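Local coordinates for ferredoxin-NADP reductase (Neisseria gonorrhoeae MIA_2011_03-10, PDB 5TR9), which probably transfers electrons between NADP(H) and ferredoxin or a similar carrier through its bound FAD, at residues Ala133-Ile138 / Arg228-Gly233. Numbering follows the deposited sequence.
Sequences APFLSI and RFMICG
P134, in the first turn of the helix, meets C232 of the strand: ring carbon CG of P134 lies 3.9 Å from SG of C232. With chi1 of C232 at -175°, the sulfur stands opposite the backbone N and is carried to the proline ring. One residue on, F135 makes most of the helix's share of the contact. The outer end of its ring drives in between the two strand side chains that face the helix. CE1 of F135 sits 3.6 Å from CB of M230, while CE2 of F135 sits 3.7 Å from CB of C232; both methylene groups approach the ring obliquely. Between them, the rim carbon CZ of F135 points at the strand backbone, 4.1 Å from N of I231, which lies near the ring plane. M230 also makes a Met-aromatic contact, SD being 5.4 Å from the F135 ring centroid and well off the ring normal. A bend at chi3 (73°) carries its methyl on to I138, a turn further along the helix, where CD1 of I138 and CE of M230 meet tip to tip at 4.1 Å. The side-chain contacts are apolar, and every touching residue is buried. Helix 133-139 thus packs on one face of a parallel sheet, where F135 also rests on M125 and C127 of the adjacent strand 122-128, and M230 touches M262 of strand 261-265. A133 touches FAD at the helix start, while I231 faces helix 235-247 on the other side of the sheet, the alpha/beta layering of the NAD-binding domain in this reductase family.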
loop_
_atom_site.group_PDB
_atom_site.type_symbol
_atom_site.label_atom_id
_atom_site.label_comp_id
_atom_site.label_asym_id
_atom_site.label_seq_id
_atom_site.Cartn_x
_atom_site.Cartn_y
_atom_site.Cartn_z
ATOM N N ALA A 133 -1.559 -1.521 0.339
ATOM C CA ALA A 133 -2.371 -0.956 1.423
ATOM C C ALA A 133 -2.238 0.554 1.601
ATOM O O ALA A 133 -3.274 1.241 1.599
ATOM C CB ALA A 133 -2.044 -1.687 2.733
ATOM N N PRO A 134 -1.043 1.137 1.775
ATOM C CA PRO A 134 -0.988 2.600 1.964
ATOM C C PRO A 134 -1.498 3.363 0.761
ATOM O O PRO A 134 -2.029 4.475 0.900
ATOM C CB PRO A 134 0.503 2.874 2.201
ATOM C CG PRO A 134 1.218 1.712 1.536
ATOM C CD PRO A 134 0.305 0.527 1.768
ATOM N N PHE A 135 -1.338 2.796 -0.427
ATOM C CA PHE A 135 -1.782 3.492 -1.627
ATOM C C PHE A 135 -3.304 3.506 -1.731
ATOM O O PHE A 135 -3.865 4.441 -2.315
ATOM C CB PHE A 135 -1.113 2.858 -2.855
ATOM C CG PHE A 135 0.396 2.960 -2.826
ATOM C CD1 PHE A 135 1.020 4.155 -2.469
ATOM C CD2 PHE A 135 1.188 1.865 -3.122
ATOM C CE1 PHE A 135 2.403 4.258 -2.414
ATOM C CE2 PHE A 135 2.587 1.963 -3.071
ATOM C CZ PHE A 135 3.186 3.166 -2.718
ATOM N N LEU A 136 -3.991 2.520 -1.137
ATOM C CA LEU A 136 -5.455 2.587 -1.091
ATOM C C LEU A 136 -5.919 3.794 -0.280
ATOM O O LEU A 136 -6.848 4.512 -0.686
ATOM C CB LEU A 136 -6.036 1.293 -0.518
ATOM C CG LEU A 136 -5.739 0.039 -1.349
ATOM C CD1 LEU A 136 -6.289 -1.208 -0.659
ATOM C CD2 LEU A 136 -6.322 0.167 -2.745
ATOM N N SER A 137 -5.276 4.053 0.867
ATOM C CA SER A 137 -5.643 5.222 1.657
ATOM C C SER A 137 -5.336 6.510 0.902
ATOM O O SER A 137 -6.139 7.451 0.919
ATOM C CB SER A 137 -4.905 5.196 3.003
ATOM O OG SER A 137 -5.357 6.245 3.848
ATOM N N ILE A 138 -4.182 6.563 0.230
ATOM C CA ILE A 138 -3.827 7.738 -0.562
ATOM C C ILE A 138 -4.861 7.983 -1.658
ATOM O O ILE A 138 -5.282 9.125 -1.884
ATOM C CB ILE A 138 -2.404 7.583 -1.121
ATOM C CG1 ILE A 138 -1.405 7.760 0.030
ATOM C CG2 ILE A 138 -2.127 8.613 -2.237
ATOM C CD1 ILE A 138 0.006 7.223 -0.244
ATOM N N ARG A 228 6.910 11.118 -10.484
ATOM C CA ARG A 228 7.270 10.934 -9.082
ATOM C C ARG A 228 6.787 9.560 -8.640
ATOM O O ARG A 228 5.610 9.237 -8.816
ATOM C CB ARG A 228 6.676 12.051 -8.209
ATOM C CG ARG A 228 7.141 13.461 -8.619
ATOM C CD ARG A 228 8.645 13.647 -8.377
ATOM N NE ARG A 228 9.124 15.004 -8.681
ATOM C CZ ARG A 228 9.597 15.391 -9.862
ATOM N NH1 ARG A 228 9.634 14.542 -10.880
ATOM N NH2 ARG A 228 10.030 16.635 -10.032
ATOM N N PHE A 229 7.697 8.756 -8.099
ATOM C CA PHE A 229 7.444 7.354 -7.772
ATOM C C PHE A 229 7.299 7.144 -6.271
ATOM O O PHE A 229 8.043 7.724 -5.475
ATOM C CB PHE A 229 8.593 6.451 -8.247
ATOM C CG PHE A 229 8.680 6.279 -9.737
ATOM C CD1 PHE A 229 7.903 5.329 -10.382
ATOM C CD2 PHE A 229 9.571 7.044 -10.487
ATOM C CE1 PHE A 229 7.995 5.143 -11.766
ATOM C CE2 PHE A 229 9.662 6.871 -11.875
ATOM C CZ PHE A 229 8.876 5.915 -12.511
ATOM N N MET A 230 6.388 6.246 -5.892
ATOM C CA MET A 230 6.334 5.717 -4.536
ATOM C C MET A 230 6.376 4.201 -4.636
ATOM O O MET A 230 5.755 3.622 -5.529
ATOM C CB MET A 230 5.068 6.175 -3.812
ATOM C CG MET A 230 4.858 7.689 -3.874
ATOM S SD MET A 230 3.361 8.200 -3.028
ATOM C CE MET A 230 3.865 7.988 -1.311
ATOM N N ILE A 231 7.132 3.562 -3.748
ATOM C CA ILE A 231 7.375 2.125 -3.828
ATOM C C ILE A 231 7.058 1.503 -2.481
ATOM O O ILE A 231 7.611 1.925 -1.461
ATOM C CB ILE A 231 8.833 1.800 -4.190
ATOM C CG1 ILE A 231 9.352 2.698 -5.314
ATOM C CG2 ILE A 231 8.959 0.308 -4.554
ATOM C CD1 ILE A 231 10.870 2.539 -5.536
ATOM N N CYS A 232 6.239 0.451 -2.480
ATOM C CA CYS A 232 5.969 -0.273 -1.239
ATOM C C CYS A 232 5.751 -1.741 -1.576
ATOM O O CYS A 232 4.817 -2.075 -2.303
ATOM C CB CYS A 232 4.749 0.302 -0.499
ATOM S SG CYS A 232 4.465 -0.491 1.124
ATOM N N GLY A 233 6.599 -2.618 -1.055
ATOM C CA GLY A 233 6.505 -4.015 -1.445
ATOM C C GLY A 233 7.511 -4.847 -0.686
ATOM O O GLY A 233 8.085 -4.401 0.312
#